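Local coordinates for phosphonate monoester hydrolase (Ruegeria pomeroyi, PDB 4UPK), which is a hydrolase of the sulfatase family, in the alkaline phosphatase clan, with a central mixed beta sheet flanked by helices, at residues L37-D42 with I342-D347; I41-A46 with R241-L246; V70-H75 with T370-R375. All blocks are in the same frame, centred on the assembly; numbering follows the deposited sequence.

Contact 1: L37-D42 with I342-D347; sequences LFIIID and IVVTAD
Val343 O receives two neighbouring donors of strand 35-41, the N-H of Ile39 and, more weakly, the CA-H of Phe38. Ile39 N lies 2.8 Å from Val343 O, nearly in line with the carbonyl (C=O...N 179°). Leu37 O takes the N-H of Val343 at 2.8 Å. Thr345 N to Ile39 O and Ile41 N to Thr345 O continue the ladder, and a weak bond from Asp347 N to Ile41 O closes it. This is the pattern of two neighbouring parallel strands, 35-41 and 340-346, in the central sheet of the sulfatase fold.

One face carries Phe38, Ile40, Val343 and Thr345. With CG anti to its backbone N (chi1 -169°), the Phe38 ring swings over toward the partner strand. Its CD1 lies 3.9 Å from Val343 CB, and its CE1 is 4.1 Å from Thr345 CG2, which sits at the ring edge. The same methyl packs beside Ile40 CG1 at 3.9 Å, the two side chains pointing the same way. Thr345 OG1 is turned to another partner, the carbonyl of Pro371. Farther on, Ile40 CG2 reaches Asp347 CB at 4.0 Å. Helices 82-91 and 394-402 cover this face.

The other face carries Leu37, Ile39, Ile41, Ile342, Val344 and Ala346, with looser side-chain contacts across the strands. Helix 303-333 packs on Leu37, Ile41 and Ile342.

At the C-terminal ends Asp42 and Asp347 both form salt bridges with Arg86. The parallel ladder thus fixes where two polar residues leave the sheet, while its two faces stay largely apolar.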
loop_
_atom_site.group_PDB
_atom_site.type_symbol
_atom_site.label_atom_id
_atom_site.label_comp_id
_atom_site.label_asym_id
_atom_site.label_seq_id
_atom_site.Cartn_x
_atom_site.Cartn_y
_atom_site.Cartn_z
ATOM N N LEU A 37 4.465 -24.090 20.423
ATOM C CA LEU A 37 5.042 -25.141 19.596
ATOM C C LEU A 37 3.914 -25.737 18.784
ATOM O O LEU A 37 3.064 -26.458 19.311
ATOM C CB LEU A 37 5.807 -26.219 20.404
ATOM C CG LEU A 37 6.380 -27.420 19.579
ATOM C CD1 LEU A 37 7.402 -26.964 18.534
ATOM C CD2 LEU A 37 6.969 -28.463 20.465
ATOM N N PHE A 38 3.903 -25.405 17.493
ATOM C CA PHE A 38 2.885 -25.835 16.553
ATOM C C PHE A 38 3.468 -26.832 15.552
ATOM O O PHE A 38 4.213 -26.445 14.638
ATOM C CB PHE A 38 2.271 -24.600 15.865
ATOM C CG PHE A 38 1.025 -24.802 15.033
ATOM C CD1 PHE A 38 0.336 -26.017 15.054
ATOM C CD2 PHE A 38 0.508 -23.763 14.271
ATOM C CE1 PHE A 38 -0.817 -26.200 14.290
ATOM C CE2 PHE A 38 -0.642 -23.948 13.505
ATOM C CZ PHE A 38 -1.306 -25.160 13.537
ATOM N N ILE A 39 3.150 -28.141 15.758
ATOM C CA ILE A 39 3.610 -29.211 14.863
ATOM C C ILE A 39 2.446 -29.673 14.001
ATOM O O ILE A 39 1.372 -29.981 14.531
ATOM C CB ILE A 39 4.313 -30.441 15.553
ATOM C CG1 ILE A 39 5.449 -30.017 16.484
ATOM C CG2 ILE A 39 4.814 -31.496 14.489
ATOM C CD1 ILE A 39 6.008 -31.192 17.336
ATOM N N ILE A 40 2.702 -29.770 12.678
ATOM C CA ILE A 40 1.774 -30.266 11.677
ATOM C C ILE A 40 2.460 -31.392 10.900
ATOM O O ILE A 40 3.491 -31.172 10.242
ATOM C CB ILE A 40 1.183 -29.148 10.732
ATOM C CG1 ILE A 40 0.425 -28.066 11.535
ATOM C CG2 ILE A 40 0.281 -29.774 9.628
ATOM C CD1 ILE A 40 -0.084 -26.900 10.728
ATOM N N ILE A 41 1.886 -32.598 11.001
ATOM C CA ILE A 41 2.349 -33.783 10.289
ATOM C C ILE A 41 1.475 -33.810 9.023
ATOM O O ILE A 41 0.267 -33.657 9.125
ATOM C CB ILE A 41 2.195 -35.089 11.149
ATOM C CG1 ILE A 41 2.989 -35.010 12.466
ATOM C CG2 ILE A 41 2.610 -36.350 10.358
ATOM C CD1 ILE A 41 2.534 -36.046 13.550
ATOM N N ASP A 42 2.081 -33.941 7.841
ATOM C CA ASP A 42 1.325 -34.012 6.600
ATOM C C ASP A 42 0.835 -35.472 6.400
ATOM O O ASP A 42 1.610 -36.434 6.586
ATOM C CB ASP A 42 2.204 -33.580 5.412
ATOM C CG ASP A 42 1.495 -32.859 4.280
ATOM O OD1 ASP A 42 0.682 -33.499 3.588
ATOM O OD2 ASP A 42 1.804 -31.663 4.044
ATOM N N ILE A 342 1.492 -26.601 23.309
ATOM C CA ILE A 342 1.863 -27.589 22.302
ATOM C C ILE A 342 0.632 -27.946 21.503
ATOM O O ILE A 342 -0.389 -28.333 22.081
ATOM C CB ILE A 342 2.605 -28.842 22.878
ATOM C CG1 ILE A 342 3.893 -28.432 23.658
ATOM C CG2 ILE A 342 2.927 -29.857 21.754
ATOM C CD1 ILE A 342 4.564 -29.557 24.498
ATOM N N VAL A 343 0.712 -27.763 20.180
ATOM C CA VAL A 343 -0.375 -28.097 19.272
ATOM C C VAL A 343 0.167 -29.103 18.254
ATOM O O VAL A 343 1.096 -28.799 17.496
ATOM C CB VAL A 343 -1.067 -26.888 18.570
ATOM C CG1 VAL A 343 -2.280 -27.359 17.764
ATOM C CG2 VAL A 343 -1.473 -25.795 19.554
ATOM N N VAL A 344 -0.400 -30.314 18.268
ATOM C CA VAL A 344 -0.012 -31.366 17.334
ATOM C C VAL A 344 -1.259 -31.789 16.565
ATOM O O VAL A 344 -2.280 -32.140 17.167
ATOM C CB VAL A 344 0.755 -32.568 17.962
ATOM C CG1 VAL A 344 1.228 -33.549 16.878
ATOM C CG2 VAL A 344 1.946 -32.091 18.787
ATOM N N THR A 345 -1.163 -31.746 15.231
ATOM C CA THR A 345 -2.240 -32.126 14.332
ATOM C C THR A 345 -1.674 -32.619 12.984
ATOM O O THR A 345 -0.466 -32.609 12.770
ATOM C CB THR A 345 -3.208 -30.893 14.140
ATOM O OG1 THR A 345 -4.444 -31.336 13.568
ATOM C CG2 THR A 345 -2.592 -29.757 13.306
ATOM N N ALA A 346 -2.576 -33.021 12.075
ATOM C CA ALA A 346 -2.295 -33.314 10.679
ATOM C C ALA A 346 -3.143 -32.328 9.871
ATOM O O ALA A 346 -4.202 -31.908 10.342
ATOM C CB ALA A 346 -2.642 -34.749 10.324
ATOM N N ASP A 347 -2.661 -31.929 8.688
ATOM C CA ASP A 347 -3.345 -30.997 7.792
ATOM C C ASP A 347 -4.616 -31.606 7.153
ATOM O O ASP A 347 -5.656 -30.960 7.093
ATOM C CB ASP A 347 -2.358 -30.525 6.723
ATOM C CG ASP A 347 -2.916 -29.468 5.824
ATOM O OD1 ASP A 347 -2.823 -28.285 6.182
ATOM O OD2 ASP A 347 -3.426 -29.823 4.751
#

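Contact 2: I41-A46 with R241-L246; sequences IDQLRA and RPHPPL
Neither segment is regular here, and the nearest CA atoms are those of Gln43 and His243, 6.1 Å apart. The backbones come closer at Asp42 O and Pro242 O, 3.0 Å apart, two acceptors with no hydrogen bond between them. Pro242 follows a cis peptide bond. Its ring fits against 41-46: CD lies 3.8 Å from Ile41 CG2, and CG is 4.0 Å from Leu44 CD1. Ile41 CG2 also meets Arg241 O at 3.4 Å.

The two loops follow strands 35-41 and 234-239, parallel neighbours in the central sheet. They therefore meet at the C-terminal ends of these two parallel strands, where enzymes of the alkaline phosphatase clan commonly have their active site.

A chi1 of -169° sends the His243 ring across toward 41-46. Asp42 OD1 comes to the edge of the imidazole, 3.2 Å from His243 CD2, with the carboxylate plane 82° from the ring. The other oxygen, OD2, is held by Tyr130 and Arg86. The Gln43 side chain bends at chi2 and brings its amide to the same ring, the planes 48° apart.

On its far side the ring is fixed by its own loop: His243 ND1 donates to Pro244 O at 2.8 Å, on a lone pair and in the plane of both groups. The Arg241 side chain sets off away from 41-46. Its NH1 donates to Pro245 O at 2.9 Å, from above the carbonyl plane, while NE makes a salt bridge to Asp213.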
loop_
_atom_site.group_PDB
_atom_site.type_symbol
_atom_site.label_atom_id
_atom_site.label_comp_id
_atom_site.label_asym_id
_atom_site.label_seq_id
_atom_site.Cartn_x
_atom_site.Cartn_y
_atom_site.Cartn_z
ATOM N N ILE A 41 1.886 -32.598 11.001
ATOM C CA ILE A 41 2.349 -33.783 10.289
ATOM C C ILE A 41 1.475 -33.810 9.023
ATOM O O ILE A 41 0.267 -33.657 9.125
ATOM C CB ILE A 41 2.195 -35.089 11.149
ATOM C CG1 ILE A 41 2.989 -35.010 12.466
ATOM C CG2 ILE A 41 2.610 -36.350 10.358
ATOM C CD1 ILE A 41 2.534 -36.046 13.550
ATOM N N ASP A 42 2.081 -33.941 7.841
ATOM C CA ASP A 42 1.325 -34.012 6.600
ATOM C C ASP A 42 0.835 -35.472 6.400
ATOM O O ASP A 42 1.610 -36.434 6.586
ATOM C CB ASP A 42 2.204 -33.580 5.412
ATOM C CG ASP A 42 1.495 -32.859 4.280
ATOM O OD1 ASP A 42 0.682 -33.499 3.588
ATOM O OD2 ASP A 42 1.804 -31.663 4.044
ATOM N N GLN A 43 -0.471 -35.615 6.068
ATOM C CA GLN A 43 -1.168 -36.847 5.677
ATOM C C GLN A 43 -1.366 -37.954 6.709
ATOM O O GLN A 43 -1.749 -39.046 6.308
ATOM C CB GLN A 43 -0.595 -37.388 4.346
ATOM C CG GLN A 43 -1.620 -37.556 3.244
ATOM C CD GLN A 43 -1.067 -37.326 1.853
ATOM O OE1 GLN A 43 -0.843 -38.257 1.085
ATOM N NE2 GLN A 43 -0.861 -36.075 1.480
ATOM N N LEU A 44 -1.160 -37.692 8.020
ATOM C CA LEU A 44 -1.380 -38.698 9.077
ATOM C C LEU A 44 -2.879 -38.893 9.413
ATOM O O LEU A 44 -3.552 -37.939 9.813
ATOM C CB LEU A 44 -0.523 -38.445 10.344
ATOM C CG LEU A 44 -0.488 -39.577 11.427
ATOM C CD1 LEU A 44 0.161 -40.843 10.919
ATOM C CD2 LEU A 44 0.177 -39.107 12.716
ATOM N N ARG A 45 -3.398 -40.129 9.221
ATOM C CA ARG A 45 -4.807 -40.461 9.485
ATOM C C ARG A 45 -5.092 -40.437 10.969
ATOM O O ARG A 45 -4.224 -40.818 11.754
ATOM C CB ARG A 45 -5.155 -41.861 8.943
ATOM C CG ARG A 45 -5.305 -41.938 7.432
ATOM C CD ARG A 45 -5.289 -43.376 6.951
ATOM N NE ARG A 45 -6.462 -44.122 7.400
ATOM C CZ ARG A 45 -7.403 -44.618 6.600
ATOM N NH1 ARG A 45 -7.334 -44.436 5.290
ATOM N NH2 ARG A 45 -8.423 -45.297 7.108
ATOM N N ALA A 46 -6.309 -40.002 11.355
ATOM C CA ALA A 46 -6.768 -39.994 12.744
ATOM C C ALA A 46 -6.793 -41.433 13.319
ATOM O O ALA A 46 -6.395 -41.625 14.470
ATOM C CB ALA A 46 -8.153 -39.373 12.840
ATOM N N ARG A 241 6.423 -36.400 5.911
ATOM C CA ARG A 241 6.199 -37.813 6.153
ATOM C C ARG A 241 5.130 -38.049 7.216
ATOM O O ARG A 241 5.099 -37.298 8.195
ATOM C CB ARG A 241 7.510 -38.518 6.558
ATOM C CG ARG A 241 8.631 -38.432 5.527
ATOM C CD ARG A 241 8.219 -38.858 4.142
ATOM N NE ARG A 241 9.367 -38.915 3.245
ATOM C CZ ARG A 241 9.381 -39.545 2.073
ATOM N NH1 ARG A 241 8.313 -40.219 1.659
ATOM N NH2 ARG A 241 10.470 -39.530 1.322
ATOM N N PRO A 242 4.248 -39.083 7.071
ATOM C CA PRO A 242 4.110 -40.036 5.938
ATOM C C PRO A 242 3.438 -39.385 4.731
ATOM O O PRO A 242 2.405 -38.735 4.877
ATOM C CB PRO A 242 3.274 -41.167 6.556
ATOM C CG PRO A 242 2.369 -40.446 7.551
ATOM C CD PRO A 242 3.210 -39.323 8.112
ATOM N N HIS A 243 4.056 -39.475 3.553
ATOM C CA HIS A 243 3.545 -38.808 2.337
ATOM C C HIS A 243 4.277 -39.383 1.124
ATOM O O HIS A 243 5.477 -39.657 1.250
ATOM C CB HIS A 243 3.841 -37.290 2.419
ATOM C CG HIS A 243 3.175 -36.405 1.408
ATOM N ND1 HIS A 243 3.633 -36.323 0.096
ATOM C CD2 HIS A 243 2.206 -35.476 1.583
ATOM C CE1 HIS A 243 2.861 -35.422 -0.499
ATOM N NE2 HIS A 243 1.997 -34.878 0.356
ATOM N N PRO A 244 3.600 -39.556 -0.054
ATOM C CA PRO A 244 4.307 -40.061 -1.243
ATOM C C PRO A 244 5.448 -39.120 -1.684
ATOM O O PRO A 244 5.389 -37.931 -1.367
ATOM C CB PRO A 244 3.188 -40.151 -2.302
ATOM C CG PRO A 244 2.118 -39.237 -1.835
ATOM C CD PRO A 244 2.170 -39.293 -0.353
ATOM N N PRO A 245 6.493 -39.579 -2.421
ATOM C CA PRO A 245 6.761 -40.955 -2.891
ATOM C C PRO A 245 7.127 -41.809 -1.697
ATOM O O PRO A 245 8.073 -41.492 -0.975
ATOM C CB PRO A 245 7.928 -40.783 -3.886
ATOM C CG PRO A 245 8.049 -39.291 -4.130
ATOM C CD PRO A 245 7.566 -38.668 -2.856
ATOM N N LEU A 246 6.302 -42.833 -1.442
ATOM C CA LEU A 246 6.442 -43.752 -0.322
ATOM C C LEU A 246 7.726 -44.572 -0.357
ATOM O O LEU A 246 7.896 -45.461 -1.190
ATOM C CB LEU A 246 5.200 -44.652 -0.146
ATOM C CG LEU A 246 3.883 -43.958 0.242
ATOM C CD1 LEU A 246 2.743 -44.963 0.257
ATOM C CD2 LEU A 246 3.996 -43.271 1.616
#

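Contact 3: V70-H75 with T370-R375; sequences VSFRRH and TPLIIR
Leu372 CD2 lies over one face of the His75 imidazole, a CH-pi contact 3.7 Å from the centroid and 20° off the normal. Thr370 O is at the edge of that ring, in its plane. Leu372 O lies at the edge of the Phe72 ring. The Leu372 CD2 methyl also approaches Phe72 CD1 obliquely at 3.6 Å. The extended first torsion of Leu372 (chi1 177°) carries its branch out between the two rings. Ile374 CD1 meets Phe72 CE1 at 3.9 Å.

The backbones run antiparallel. Val70 and Ile374 form a hydrogen-bonded pair, with Ile374 N to Val70 O at 2.9 Å, and Phe72 N donates to Leu372 O. The chain turns a corner at Arg73 and Arg74, and direct pairing resumes with Thr370 N to His75 O at 3.0 Å. Two waters fill in between: both donate to Phe72 O, one joins it to His75 N and Thr370 O, the other to Leu372 N.

His75 ND1 is hydrogen-bonded to Thr389 OG1. Strand 384-386 flanks 70-76, strand 340-346 flanks 372-375, and helix 416-419 packs on Val70, Phe72 and Ile374.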
loop_
_atom_site.group_PDB
_atom_site.type_symbol
_atom_site.label_atom_id
_atom_site.label_comp_id
_atom_site.label_asym_id
_atom_site.label_seq_id
_atom_site.Cartn_x
_atom_site.Cartn_y
_atom_site.Cartn_z
ATOM N N VAL A 70 -4.833 -33.033 26.056
ATOM C CA VAL A 70 -6.200 -33.090 25.540
ATOM C C VAL A 70 -6.215 -33.587 24.055
ATOM O O VAL A 70 -5.562 -32.996 23.183
ATOM C CB VAL A 70 -6.926 -31.727 25.732
ATOM C CG1 VAL A 70 -8.394 -31.818 25.328
ATOM C CG2 VAL A 70 -6.794 -31.215 27.168
ATOM N N SER A 71 -6.966 -34.676 23.803
ATOM C CA SER A 71 -7.144 -35.291 22.487
ATOM C C SER A 71 -8.537 -34.968 21.947
ATOM O O SER A 71 -9.519 -35.093 22.673
ATOM C CB SER A 71 -6.975 -36.807 22.567
ATOM O OG SER A 71 -5.687 -37.145 23.051
ATOM N N PHE A 72 -8.611 -34.564 20.665
ATOM C CA PHE A 72 -9.836 -34.191 19.973
ATOM C C PHE A 72 -10.152 -35.285 18.958
ATOM O O PHE A 72 -9.464 -35.415 17.935
ATOM C CB PHE A 72 -9.686 -32.789 19.334
ATOM C CG PHE A 72 -9.500 -31.672 20.345
ATOM C CD1 PHE A 72 -8.252 -31.418 20.912
ATOM C CD2 PHE A 72 -10.572 -30.882 20.736
ATOM C CE1 PHE A 72 -8.083 -30.393 21.847
ATOM C CE2 PHE A 72 -10.404 -29.861 21.685
ATOM C CZ PHE A 72 -9.159 -29.620 22.231
ATOM N N ARG A 73 -11.176 -36.099 19.270
ATOM C CA ARG A 73 -11.585 -37.268 18.477
ATOM C C ARG A 73 -12.476 -37.050 17.240
ATOM O O ARG A 73 -12.577 -37.968 16.402
ATOM C CB ARG A 73 -12.160 -38.375 19.384
ATOM C CG ARG A 73 -11.141 -38.895 20.385
ATOM C CD ARG A 73 -10.191 -39.970 19.844
ATOM N NE ARG A 73 -8.993 -40.095 20.686
ATOM C CZ ARG A 73 -8.928 -40.822 21.798
ATOM N NH1 ARG A 73 -9.982 -41.512 22.212
ATOM N NH2 ARG A 73 -7.816 -40.850 22.511
ATOM N N ARG A 74 -13.127 -35.865 17.124
ATOM C CA ARG A 74 -14.005 -35.560 15.991
ATOM C C ARG A 74 -13.483 -34.316 15.264
ATOM O O ARG A 74 -14.240 -33.388 14.981
ATOM C CB ARG A 74 -15.466 -35.398 16.474
ATOM C CG ARG A 74 -16.483 -36.014 15.525
ATOM C CD ARG A 74 -17.843 -36.204 16.175
ATOM N NE ARG A 74 -18.752 -36.995 15.333
ATOM C CZ ARG A 74 -19.868 -36.528 14.768
ATOM N NH1 ARG A 74 -20.239 -35.265 14.953
ATOM N NH2 ARG A 74 -20.624 -37.325 14.020
ATOM N N HIS A 75 -12.167 -34.311 14.969
ATOM C CA HIS A 75 -11.458 -33.211 14.325
ATOM C C HIS A 75 -11.304 -33.430 12.826
ATOM O O HIS A 75 -10.765 -34.449 12.385
ATOM C CB HIS A 75 -10.101 -32.969 14.997
ATOM C CG HIS A 75 -9.439 -31.702 14.566
ATOM N ND1 HIS A 75 -9.899 -30.468 14.990
ATOM C CD2 HIS A 75 -8.387 -31.515 13.740
ATOM C CE1 HIS A 75 -9.102 -29.573 14.428
ATOM N NE2 HIS A 75 -8.184 -30.152 13.662
ATOM N N THR A 370 -8.535 -35.926 11.124
ATOM C CA THR A 370 -7.137 -35.738 11.524
ATOM C C THR A 370 -6.931 -35.752 13.029
ATOM O O THR A 370 -7.815 -35.320 13.769
ATOM C CB THR A 370 -6.549 -34.480 10.874
ATOM O OG1 THR A 370 -7.486 -33.406 10.964
ATOM C CG2 THR A 370 -6.211 -34.695 9.443
ATOM N N PRO A 371 -5.765 -36.253 13.506
ATOM C CA PRO A 371 -5.518 -36.228 14.948
ATOM C C PRO A 371 -5.246 -34.801 15.434
ATOM O O PRO A 371 -4.784 -33.958 14.666
ATOM C CB PRO A 371 -4.292 -37.132 15.114
ATOM C CG PRO A 371 -3.551 -37.013 13.806
ATOM C CD PRO A 371 -4.616 -36.820 12.760
ATOM N N LEU A 372 -5.574 -34.527 16.708
ATOM C CA LEU A 372 -5.365 -33.247 17.353
ATOM C C LEU A 372 -5.086 -33.430 18.842
ATOM O O LEU A 372 -5.919 -33.969 19.573
ATOM C CB LEU A 372 -6.513 -32.220 17.109
ATOM C CG LEU A 372 -6.365 -30.857 17.829
ATOM C CD1 LEU A 372 -5.133 -30.089 17.372
ATOM C CD2 LEU A 372 -7.570 -30.007 17.636
ATOM N N ILE A 373 -3.891 -32.990 19.273
ATOM C CA ILE A 373 -3.460 -33.054 20.661
ATOM C C ILE A 373 -3.056 -31.653 21.031
ATOM O O ILE A 373 -2.264 -31.019 20.322
ATOM C CB ILE A 373 -2.305 -34.078 20.962
ATOM C CG1 ILE A 373 -2.581 -35.500 20.373
ATOM C CG2 ILE A 373 -2.018 -34.153 22.479
ATOM C CD1 ILE A 373 -1.318 -36.388 20.158
ATOM N N ILE A 374 -3.612 -31.155 22.142
ATOM C CA ILE A 374 -3.262 -29.845 22.636
ATOM C C ILE A 374 -2.855 -29.947 24.094
ATOM O O ILE A 374 -3.630 -30.417 24.929
ATOM C CB ILE A 374 -4.349 -28.750 22.378
ATOM C CG1 ILE A 374 -4.647 -28.590 20.850
ATOM C CG2 ILE A 374 -3.939 -27.405 23.036
ATOM C CD1 ILE A 374 -5.789 -27.572 20.472
ATOM N N ARG A 375 -1.627 -29.510 24.394
ATOM C CA ARG A 375 -1.153 -29.435 25.759
ATOM C C ARG A 375 -0.923 -27.980 26.095
ATOM O O ARG A 375 -0.242 -27.259 25.367
ATOM C CB ARG A 375 0.135 -30.238 26.001
ATOM C CG ARG A 375 0.264 -30.569 27.482
ATOM C CD ARG A 375 1.604 -31.121 27.867
ATOM N NE ARG A 375 1.697 -31.319 29.317
ATOM C CZ ARG A 375 1.994 -30.368 30.201
ATOM N NH1 ARG A 375 2.211 -29.120 29.800
ATOM N NH2 ARG A 375 2.050 -30.652 31.494
HETATM O O HOH W 1 -9.789 -36.365 15.149
HETATM O O HOH W 2 -7.101 -36.661 18.161
#

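Contacts 1 and 3 belong to the same mixed sheet, with centres about 10 Å apart. Strand 340-346 pairs with 35-41 in contact 1 and with 372-375 next to it, and 372-375 then pairs with 70-76 in contact 3. Contact 2 shares Ile41 and Asp42 with contact 1; its centre is about 12 Å from contact 1 and about 17 Å from contact 3. Along the chain the order is 37-46, 70-75, 241-246, 342-347, 370-375. Each contact thus joins segments about 200 to 300 residues apart, all in the sulfatase-family part of the chain. Leu44 and Ala46 of contact 2 also pack on Pro371 of contact 3. Contact 2 lies at the strand ends, the common active-site position in this clan.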